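PDB 1FCQ: hyaluronoglucosaminidase from Apis mellifera, which probably hydrolyses hyaluronan, as a secreted family 56 glycosidase of bee venom and one of the venom's major allergens. Local coordinates for residues G243-A248 with R288-L293; E49-L54 with L263-Y268; R120-S125 with R155-Y160. All coordinates share one frame; numbering follows the deposited sequence.

Contact 1: G243-A248 with R288-L293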
loop_
_atom_site.group_PDB
_atom_site.type_symbol
_atom_site.label_atom_id
_atom_site.label_comp_id
_atom_site.label_asym_id
_atom_site.label_seq_id
_atom_site.Cartn_x
_atom_site.Cartn_y
_atom_site.Cartn_z
ATOM N N GLY A 243 -4.014 15.190 -4.318
ATOM C CA GLY A 243 -5.276 14.759 -3.756
ATOM C C GLY A 243 -5.084 13.625 -2.748
ATOM O O GLY A 243 -5.645 13.634 -1.638
ATOM N N ARG A 244 -4.261 12.652 -3.135
ATOM C CA ARG A 244 -3.975 11.509 -2.272
ATOM C C ARG A 244 -3.161 11.859 -1.049
ATOM O O ARG A 244 -3.465 11.331 0.031
ATOM C CB ARG A 244 -3.290 10.415 -3.096
ATOM C CG ARG A 244 -4.253 9.919 -4.170
ATOM C CD ARG A 244 -3.543 8.891 -5.047
ATOM N NE ARG A 244 -4.477 8.531 -6.120
ATOM C CZ ARG A 244 -4.365 7.475 -6.897
ATOM N NH1 ARG A 244 -5.290 7.280 -7.837
ATOM N NH2 ARG A 244 -3.359 6.617 -6.759
ATOM N N VAL A 245 -2.176 12.753 -1.181
ATOM C CA VAL A 245 -1.380 13.156 -0.033
ATOM C C VAL A 245 -2.206 14.033 0.905
ATOM O O VAL A 245 -2.131 13.868 2.122
ATOM C CB VAL A 245 -0.082 13.866 -0.451
ATOM C CG1 VAL A 245 0.652 14.449 0.746
ATOM C CG2 VAL A 245 0.802 12.878 -1.211
ATOM N N LYS A 246 -3.054 14.894 0.338
ATOM C CA LYS A 246 -3.944 15.684 1.197
ATOM C C LYS A 246 -4.890 14.775 1.979
ATOM O O LYS A 246 -5.159 15.059 3.158
ATOM C CB LYS A 246 -4.789 16.677 0.392
ATOM C CG LYS A 246 -4.011 17.844 -0.194
ATOM C CD LYS A 246 -4.938 18.667 -1.095
ATOM C CE LYS A 246 -4.218 19.824 -1.751
ATOM N NZ LYS A 246 -5.105 20.543 -2.719
ATOM N N GLU A 247 -5.428 13.724 1.359
ATOM C CA GLU A 247 -6.355 12.839 2.074
ATOM C C GLU A 247 -5.653 12.204 3.259
ATOM O O GLU A 247 -6.157 12.168 4.387
ATOM C CB GLU A 247 -6.914 11.776 1.136
ATOM C CG GLU A 247 -7.977 10.874 1.739
ATOM C CD GLU A 247 -9.280 11.584 2.031
ATOM O OE1 GLU A 247 -9.455 12.744 1.605
ATOM O OE2 GLU A 247 -10.123 10.966 2.711
ATOM N N ALA A 248 -4.437 11.694 3.043
ATOM C CA ALA A 248 -3.689 11.094 4.139
ATOM C C ALA A 248 -3.357 12.108 5.231
ATOM O O ALA A 248 -3.468 11.748 6.405
ATOM C CB ALA A 248 -2.410 10.436 3.617
ATOM N N ARG A 288 8.028 17.341 -5.729
ATOM C CA ARG A 288 7.829 18.670 -5.138
ATOM C C ARG A 288 6.469 18.777 -4.470
ATOM O O ARG A 288 6.354 19.318 -3.360
ATOM C CB ARG A 288 8.029 19.752 -6.210
ATOM C CG ARG A 288 9.469 20.209 -6.317
ATOM C CD ARG A 288 9.837 20.746 -7.694
ATOM N NE ARG A 288 11.120 21.431 -7.646
ATOM C CZ ARG A 288 12.014 21.619 -8.596
ATOM N NH1 ARG A 288 11.852 21.158 -9.831
ATOM N NH2 ARG A 288 13.129 22.289 -8.310
ATOM N N LYS A 289 5.418 18.212 -5.060
ATOM C CA LYS A 289 4.091 18.255 -4.455
ATOM C C LYS A 289 4.061 17.515 -3.124
ATOM O O LYS A 289 3.481 17.998 -2.150
ATOM C CB LYS A 289 3.032 17.720 -5.406
ATOM C CG LYS A 289 1.613 17.698 -4.886
ATOM C CD LYS A 289 1.113 19.052 -4.429
ATOM C CE LYS A 289 0.515 19.876 -5.542
ATOM N NZ LYS A 289 1.548 20.532 -6.382
ATOM N N ILE A 290 4.686 16.341 -3.065
ATOM C CA ILE A 290 4.728 15.572 -1.827
ATOM C C ILE A 290 5.391 16.378 -0.714
ATOM O O ILE A 290 4.887 16.382 0.417
ATOM C CB ILE A 290 5.480 14.235 -2.031
ATOM C CG1 ILE A 290 4.693 13.366 -3.018
ATOM C CG2 ILE A 290 5.627 13.495 -0.707
ATOM C CD1 ILE A 290 5.481 12.137 -3.441
ATOM N N THR A 291 6.524 17.013 -0.982
ATOM C CA THR A 291 7.252 17.766 0.025
ATOM C C THR A 291 6.537 19.063 0.402
ATOM O O THR A 291 6.456 19.395 1.588
ATOM C CB THR A 291 8.678 18.118 -0.438
ATOM O OG1 THR A 291 9.368 16.935 -0.870
ATOM C CG2 THR A 291 9.454 18.740 0.717
ATOM N N ASP A 292 6.031 19.780 -0.591
ATOM C CA ASP A 292 5.329 21.039 -0.342
ATOM C C ASP A 292 4.102 20.876 0.539
ATOM O O ASP A 292 3.776 21.755 1.349
ATOM C CB ASP A 292 4.929 21.691 -1.664
ATOM C CG ASP A 292 6.062 22.323 -2.446
ATOM O OD1 ASP A 292 7.225 22.353 -2.005
ATOM O OD2 ASP A 292 5.784 22.806 -3.574
ATOM N N LEU A 293 3.390 19.746 0.447
ATOM C CA LEU A 293 2.206 19.522 1.252
ATOM C C LEU A 293 2.493 19.151 2.699
ATOM O O LEU A 293 1.559 19.176 3.508
ATOM C CB LEU A 293 1.352 18.407 0.622
ATOM C CG LEU A 293 0.609 18.820 -0.649
ATOM C CD1 LEU A 293 0.011 17.613 -1.349
ATOM C CD2 LEU A 293 -0.486 19.824 -0.312
#
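Leu293 lays its isobutyl group over the side chains of Val245 and Lys246, and its two methyls divide the work. CD1 goes to the valine, 3.8 Å from Val245 CG1, while CD2 lies 4.0 Å from both CG and CE of Lys246. The lysine chain is extended beyond CG and crosses the leucine at about a right angle, so it is methylenes, not the charge, that the leucine meets, and the ammonium continues away from it. Val245 serves both partners. With CG1 anti to the backbone N (chi1 172°), that methyl faces Leu293, and the other branch, CG2, turns to the other helix and lies a looser 4.3 Å from Ile290 CG1. No hydrogen bond joins the two segments; apart from the lysine's hydrocarbon part, the contact is made by branched aliphatic groups. The backbones come nearest at Val245 and Ile290, whose CA atoms are 6.8 Å apart. This is the seam between two outer helices of the TIM barrel, 234-253 and 280-292, closed near the end of the second. Leu293 also reaches Leu249 one turn further along helix 234-253, and beneath the seam Val245 and Ile290 both rest on Pro264 of strand 261-267.

Contact 2: E49-L54 with L263-Y268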
loop_
_atom_site.group_PDB
_atom_site.type_symbol
_atom_site.label_atom_id
_atom_site.label_comp_id
_atom_site.label_asym_id
_atom_site.label_seq_id
_atom_site.Cartn_x
_atom_site.Cartn_y
_atom_site.Cartn_z
ATOM N N GLU A 49 16.345 -2.794 9.016
ATOM C CA GLU A 49 15.973 -1.855 10.059
ATOM C C GLU A 49 15.253 -0.595 9.610
ATOM O O GLU A 49 14.588 0.009 10.458
ATOM C CB GLU A 49 17.181 -1.494 10.935
ATOM C CG GLU A 49 18.173 -0.551 10.332
ATOM C CD GLU A 49 18.969 -0.986 9.118
ATOM O OE1 GLU A 49 19.000 -2.163 8.722
ATOM O OE2 GLU A 49 19.616 -0.069 8.568
ATOM N N GLU A 50 15.359 -0.189 8.357
ATOM C CA GLU A 50 14.686 1.016 7.887
ATOM C C GLU A 50 13.270 0.717 7.401
ATOM O O GLU A 50 12.367 1.482 7.728
ATOM C CB GLU A 50 15.452 1.657 6.722
ATOM C CG GLU A 50 16.834 2.132 7.130
ATOM C CD GLU A 50 16.814 3.209 8.195
ATOM O OE1 GLU A 50 17.833 3.293 8.919
ATOM O OE2 GLU A 50 15.871 3.990 8.339
ATOM N N ILE A 51 13.121 -0.360 6.638
ATOM C CA ILE A 51 11.798 -0.686 6.086
ATOM C C ILE A 51 11.678 -2.159 5.734
ATOM O O ILE A 51 12.653 -2.835 5.386
ATOM C CB ILE A 51 11.496 0.208 4.857
ATOM C CG1 ILE A 51 10.076 -0.006 4.320
ATOM C CG2 ILE A 51 12.523 -0.048 3.754
ATOM C CD1 ILE A 51 9.582 1.130 3.426
ATOM N N ALA A 52 10.449 -2.693 5.831
ATOM C CA ALA A 52 10.152 -4.061 5.447
ATOM C C ALA A 52 8.693 -4.131 4.974
ATOM O O ALA A 52 7.806 -3.653 5.688
ATOM C CB ALA A 52 10.367 -5.070 6.570
ATOM N N ILE A 53 8.486 -4.640 3.769
ATOM C CA ILE A 53 7.131 -4.806 3.241
ATOM C C ILE A 53 6.796 -6.294 3.254
ATOM O O ILE A 53 7.606 -7.168 2.951
ATOM C CB ILE A 53 6.909 -4.182 1.868
ATOM C CG1 ILE A 53 5.453 -4.294 1.370
ATOM C CG2 ILE A 53 7.803 -4.856 0.822
ATOM C CD1 ILE A 53 5.162 -3.257 0.289
ATOM N N LEU A 54 5.565 -6.602 3.684
ATOM C CA LEU A 54 5.112 -7.987 3.722
ATOM C C LEU A 54 4.074 -8.188 2.622
ATOM O O LEU A 54 3.029 -7.534 2.649
ATOM C CB LEU A 54 4.468 -8.329 5.076
ATOM C CG LEU A 54 5.412 -8.166 6.273
ATOM C CD1 LEU A 54 4.629 -8.477 7.539
ATOM C CD2 LEU A 54 6.624 -9.077 6.148
ATOM N N LEU A 263 3.719 8.774 4.672
ATOM C CA LEU A 263 4.787 8.386 3.758
ATOM C C LEU A 263 4.196 7.739 2.502
ATOM O O LEU A 263 3.968 6.519 2.441
ATOM C CB LEU A 263 5.736 7.377 4.418
ATOM C CG LEU A 263 6.523 7.773 5.656
ATOM C CD1 LEU A 263 7.322 6.596 6.207
ATOM C CD2 LEU A 263 7.494 8.909 5.334
ATOM N N PRO A 264 3.920 8.547 1.494
ATOM C CA PRO A 264 3.331 8.049 0.267
ATOM C C PRO A 264 4.244 7.030 -0.409
ATOM O O PRO A 264 5.459 7.160 -0.444
ATOM C CB PRO A 264 3.216 9.292 -0.622
ATOM C CG PRO A 264 3.076 10.406 0.374
ATOM C CD PRO A 264 4.038 10.030 1.483
ATOM N N TYR A 265 3.613 6.016 -0.996
ATOM C CA TYR A 265 4.288 4.986 -1.781
ATOM C C TYR A 265 4.450 5.553 -3.194
ATOM O O TYR A 265 3.465 6.015 -3.796
ATOM C CB TYR A 265 3.465 3.681 -1.779
ATOM C CG TYR A 265 4.218 2.620 -1.001
ATOM C CD1 TYR A 265 4.238 2.618 0.394
ATOM C CD2 TYR A 265 4.993 1.675 -1.640
ATOM C CE1 TYR A 265 4.997 1.698 1.096
ATOM C CE2 TYR A 265 5.742 0.722 -0.960
ATOM C CZ TYR A 265 5.738 0.750 0.424
ATOM O OH TYR A 265 6.488 -0.145 1.145
ATOM N N TYR A 266 5.679 5.539 -3.699
ATOM C CA TYR A 266 5.987 6.148 -4.991
ATOM C C TYR A 266 6.683 5.157 -5.914
ATOM O O TYR A 266 7.602 4.465 -5.502
ATOM C CB TYR A 266 6.950 7.306 -4.717
ATOM C CG TYR A 266 7.117 8.297 -5.841
ATOM C CD1 TYR A 266 6.334 9.426 -5.924
ATOM C CD2 TYR A 266 8.084 8.079 -6.827
ATOM C CE1 TYR A 266 6.469 10.341 -6.968
ATOM C CE2 TYR A 266 8.251 8.993 -7.849
ATOM C CZ TYR A 266 7.449 10.108 -7.916
ATOM O OH TYR A 266 7.617 10.992 -8.968
ATOM N N TRP A 267 6.211 5.095 -7.166
ATOM C CA TRP A 267 6.828 4.142 -8.096
ATOM C C TRP A 267 7.508 4.934 -9.208
ATOM O O TRP A 267 7.003 5.990 -9.572
ATOM C CB TRP A 267 5.830 3.163 -8.672
ATOM C CG TRP A 267 6.355 1.955 -9.390
ATOM C CD1 TRP A 267 7.590 1.387 -9.298
ATOM C CD2 TRP A 267 5.592 1.116 -10.270
ATOM N NE1 TRP A 267 7.659 0.257 -10.089
ATOM C CE2 TRP A 267 6.441 0.065 -10.674
ATOM C CE3 TRP A 267 4.274 1.143 -10.746
ATOM C CZ2 TRP A 267 6.021 -0.933 -11.554
ATOM C CZ3 TRP A 267 3.859 0.141 -11.606
ATOM C CH2 TRP A 267 4.735 -0.887 -12.003
ATOM N N TYR A 268 8.628 4.404 -9.694
ATOM C CA TYR A 268 9.348 5.075 -10.782
ATOM C C TYR A 268 8.876 4.611 -12.147
ATOM O O TYR A 268 9.458 5.015 -13.164
ATOM C CB TYR A 268 10.869 4.912 -10.610
ATOM C CG TYR A 268 11.290 3.456 -10.680
ATOM C CD1 TYR A 268 11.634 2.935 -11.924
ATOM C CD2 TYR A 268 11.315 2.609 -9.595
ATOM C CE1 TYR A 268 11.997 1.610 -12.050
ATOM C CE2 TYR A 268 11.674 1.279 -9.700
ATOM C CZ TYR A 268 12.012 0.782 -10.954
ATOM O OH TYR A 268 12.374 -0.534 -11.111
#
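The phenol oxygen of Tyr265 carries this contact: it is hydrogen-bonded to Asn16 OD1 and also takes the methyl ends of two isoleucines from the facing strand. Ile53 CD1 comes closer, 3.5 Å from Tyr265 OH, and lies 4.1 Å from Tyr265 CZ, approaching the ring at a slant. Ile51 arrives from the opposite direction to the tyrosine and touches it with CD1 alone, 4.0 Å from Tyr265 OH. Both isoleucines are built alike: CG1 stands anti to the backbone N (chi1 -175° in Ile51, -176° in Ile53) and the chain runs on nearly extended, which sends each CD1 away from its own strand and inward. Ala52, between them, points the other way, as strand alternation requires. The backbones stay far apart, 11.4 Å between the CA atoms of Ile53 and Tyr265, so the length of the tyrosine spans the gap. The contact therefore crosses the inside of the barrel rather than joining sheet neighbours. Strand 51-55 pairs with strand 107-111, and strand 261-267 lies across the barrel, between strands 297-301 and 221-222. Val109 touches both Ile53 and Tyr265, Tyr14 and Asn16 of strand 12-16 close in on the isoleucines, and Tyr184 meets the Tyr265 ring edge-to-face.

Contact 3: R120-S125 with R155-Y160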
loop_
_atom_site.group_PDB
_atom_site.type_symbol
_atom_site.label_atom_id
_atom_site.label_comp_id
_atom_site.label_asym_id
_atom_site.label_seq_id
_atom_site.Cartn_x
_atom_site.Cartn_y
_atom_site.Cartn_z
ATOM N N ARG A 120 -18.891 -0.777 -0.205
ATOM C CA ARG A 120 -19.123 0.032 -1.386
ATOM C C ARG A 120 -17.923 0.244 -2.279
ATOM O O ARG A 120 -18.067 0.295 -3.508
ATOM C CB ARG A 120 -19.685 1.396 -0.951
ATOM C CG ARG A 120 -20.062 2.264 -2.159
ATOM C CD ARG A 120 -20.458 3.651 -1.633
ATOM N NE ARG A 120 -19.235 4.369 -1.295
ATOM C CZ ARG A 120 -18.475 5.126 -2.067
ATOM N NH1 ARG A 120 -18.790 5.381 -3.331
ATOM N NH2 ARG A 120 -17.368 5.665 -1.561
ATOM N N GLN A 121 -16.711 0.309 -1.721
ATOM C CA GLN A 121 -15.513 0.549 -2.509
ATOM C C GLN A 121 -14.991 -0.640 -3.283
ATOM O O GLN A 121 -14.004 -0.512 -4.029
ATOM C CB GLN A 121 -14.408 1.105 -1.596
ATOM C CG GLN A 121 -14.745 2.482 -1.052
ATOM C CD GLN A 121 -13.779 2.948 0.023
ATOM O OE1 GLN A 121 -14.122 3.701 0.946
ATOM N NE2 GLN A 121 -12.553 2.481 -0.119
ATOM N N ASN A 122 -15.584 -1.816 -3.127
ATOM C CA ASN A 122 -15.190 -2.983 -3.915
ATOM C C ASN A 122 -15.877 -2.920 -5.282
ATOM O O ASN A 122 -16.763 -3.719 -5.618
ATOM C CB ASN A 122 -15.522 -4.251 -3.124
ATOM C CG ASN A 122 -14.599 -4.304 -1.901
ATOM O OD1 ASN A 122 -13.426 -4.625 -2.089
ATOM N ND2 ASN A 122 -15.144 -3.982 -0.739
ATOM N N TRP A 123 -15.413 -2.004 -6.126
ATOM C CA TRP A 123 -15.944 -1.769 -7.448
ATOM C C TRP A 123 -15.118 -2.479 -8.524
ATOM O O TRP A 123 -14.039 -3.003 -8.296
ATOM C CB TRP A 123 -15.905 -0.296 -7.856
ATOM C CG TRP A 123 -16.548 0.755 -7.030
ATOM C CD1 TRP A 123 -17.889 0.974 -6.866
ATOM C CD2 TRP A 123 -15.886 1.781 -6.273
ATOM N NE1 TRP A 123 -18.097 2.051 -6.046
ATOM C CE2 TRP A 123 -16.884 2.569 -5.668
ATOM C CE3 TRP A 123 -14.545 2.109 -6.042
ATOM C CZ2 TRP A 123 -16.586 3.656 -4.847
ATOM C CZ3 TRP A 123 -14.251 3.191 -5.236
ATOM C CH2 TRP A 123 -15.265 3.956 -4.643
ATOM N N ALA A 124 -15.659 -2.376 -9.745
ATOM C CA ALA A 124 -14.979 -2.909 -10.923
ATOM C C ALA A 124 -14.495 -4.331 -10.717
ATOM O O ALA A 124 -15.312 -5.223 -10.454
ATOM C CB ALA A 124 -13.821 -1.982 -11.284
ATOM N N SER A 125 -13.194 -4.568 -10.707
ATOM C CA SER A 125 -12.606 -5.886 -10.549
ATOM C C SER A 125 -12.814 -6.488 -9.166
ATOM O O SER A 125 -12.651 -7.693 -8.978
ATOM C CB SER A 125 -11.112 -5.841 -10.894
ATOM O OG SER A 125 -10.356 -5.265 -9.844
ATOM N N ARG A 155 -23.247 -5.345 6.072
ATOM C CA ARG A 155 -22.869 -5.380 7.482
ATOM C C ARG A 155 -21.888 -6.490 7.814
ATOM O O ARG A 155 -20.861 -6.262 8.470
ATOM C CB ARG A 155 -24.140 -5.514 8.346
ATOM C CG ARG A 155 -23.813 -5.477 9.828
ATOM C CD ARG A 155 -24.961 -6.041 10.683
ATOM N NE ARG A 155 -24.306 -6.875 11.686
ATOM C CZ ARG A 155 -24.293 -8.186 11.797
ATOM N NH1 ARG A 155 -24.978 -8.992 11.003
ATOM N NH2 ARG A 155 -23.563 -8.691 12.784
ATOM N N ARG A 156 -22.165 -7.714 7.339
ATOM C CA ARG A 156 -21.298 -8.845 7.615
ATOM C C ARG A 156 -19.937 -8.667 6.941
ATOM O O ARG A 156 -18.903 -8.902 7.567
ATOM C CB ARG A 156 -21.928 -10.157 7.141
ATOM C CG ARG A 156 -23.159 -10.577 7.945
ATOM C CD ARG A 156 -23.653 -11.890 7.349
ATOM N NE ARG A 156 -24.880 -12.403 7.910
ATOM C CZ ARG A 156 -25.554 -13.496 7.591
ATOM N NH1 ARG A 156 -25.174 -14.350 6.646
ATOM N NH2 ARG A 156 -26.678 -13.761 8.250
ATOM N N PHE A 157 -19.951 -8.208 5.687
ATOM C CA PHE A 157 -18.658 -7.995 5.017
ATOM C C PHE A 157 -17.818 -6.970 5.770
ATOM O O PHE A 157 -16.630 -7.210 6.000
ATOM C CB PHE A 157 -18.868 -7.538 3.571
ATOM C CG PHE A 157 -17.583 -7.173 2.872
ATOM C CD1 PHE A 157 -16.897 -8.150 2.165
ATOM C CD2 PHE A 157 -17.081 -5.883 2.942
ATOM C CE1 PHE A 157 -15.710 -7.823 1.522
ATOM C CE2 PHE A 157 -15.888 -5.571 2.315
ATOM C CZ PHE A 157 -15.203 -6.542 1.600
ATOM N N GLU A 158 -18.423 -5.840 6.130
ATOM C CA GLU A 158 -17.651 -4.797 6.815
ATOM C C GLU A 158 -17.223 -5.228 8.205
ATOM O O GLU A 158 -16.111 -4.903 8.653
ATOM C CB GLU A 158 -18.450 -3.489 6.851
ATOM C CG GLU A 158 -18.628 -2.967 5.434
ATOM C CD GLU A 158 -19.210 -1.584 5.306
ATOM O OE1 GLU A 158 -19.797 -1.065 6.282
ATOM O OE2 GLU A 158 -19.086 -0.974 4.242
ATOM N N LYS A 159 -18.096 -5.942 8.925
ATOM C CA LYS A 159 -17.739 -6.418 10.254
ATOM C C LYS A 159 -16.490 -7.298 10.236
ATOM O O LYS A 159 -15.526 -7.028 10.969
ATOM C CB LYS A 159 -18.912 -7.203 10.841
ATOM C CG LYS A 159 -18.613 -7.889 12.167
ATOM C CD LYS A 159 -19.962 -8.314 12.756
ATOM C CE LYS A 159 -19.806 -8.731 14.200
ATOM N NZ LYS A 159 -19.395 -10.154 14.317
ATOM N N TYR A 160 -16.481 -8.296 9.343
ATOM C CA TYR A 160 -15.364 -9.234 9.299
ATOM C C TYR A 160 -14.175 -8.684 8.530
ATOM O O TYR A 160 -13.042 -9.035 8.842
ATOM C CB TYR A 160 -15.871 -10.614 8.818
ATOM C CG TYR A 160 -16.783 -11.168 9.910
ATOM C CD1 TYR A 160 -18.161 -11.023 9.824
ATOM C CD2 TYR A 160 -16.235 -11.757 11.039
ATOM C CE1 TYR A 160 -18.977 -11.492 10.839
ATOM C CE2 TYR A 160 -17.048 -12.215 12.064
ATOM C CZ TYR A 160 -18.413 -12.085 11.948
ATOM O OH TYR A 160 -19.229 -12.541 12.960
HETATM O O HOH W 1 -20.158 0.299 2.137
#
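Asn122 brings its amide nitrogen obliquely to the far end of the Phe157 ring, with ND2 at 3.5 Å from both CE2 and CZ of Phe157. The two side chains come from opposite directions, and the amide and ring planes are steeply inclined, 76° apart. A second link lies beside this one and is made through water. Arg120 N and Glu158 OE2 are 4.5 Å apart, too far to bond directly, and a water fills the gap: it accepts from Arg120 N at 2.9 Å and donates to Glu158 OE2 at 2.7 Å.

One layer out lie the partners that position these groups. The phenylalanine reaches the loop because its CG stands anti to the backbone N (chi1 174°), and Pro79, Gln80 and Ser133 also touch its side chain. Asn122 is the centre of an inverse gamma turn, and its OD1 accepts a hydrogen bond from Arg116 N, which helps fix the amide's rotation; ND2 also has a hydrogen bond close by in the chain, so the ring is not its polar partner. Glu158 is held through both oxygens, OE1 by a salt bridge to Lys154 one turn back along helix 146-175, and OE2 by Phe119 N as well as the water. Arg120 sends its guanidinium away from this helix, to Glu202 and Glu208.

The loop 120-125 thus meets helix 146-175 through one amide-aromatic touch and one bridging water. Glu158 OE2 gathers the backbone N-H of Phe119 directly and that of Arg120 through the water, and with Lys154 at the other oxygen these donors would probably favour a charged carboxylate.

How the contacts relate
Contact 2 is the core, wholly buried, its centre about 9 Å from the centre of the chain; contacts 1 and 3 are partly buried, with centres about 16 and 18 Å away. Contacts 1 and 2 adjoin: residues 263-268 lie under the helix pair of contact 1, with Val245 CG2 3.7 Å from Pro264 CG and Ile290 CD1 3.8 Å from Tyr266 CD1. Contact 3 stands apart, its centre 26 to 27 Å from theirs, although its residues fall in sequence between the segments of contact 2. Chemistry follows place: aliphatic groups between outer helices, a tyrosine among isoleucines inside the barrel, and, where a loop meets a helix, an amide against a ring and a carboxylate reached through water.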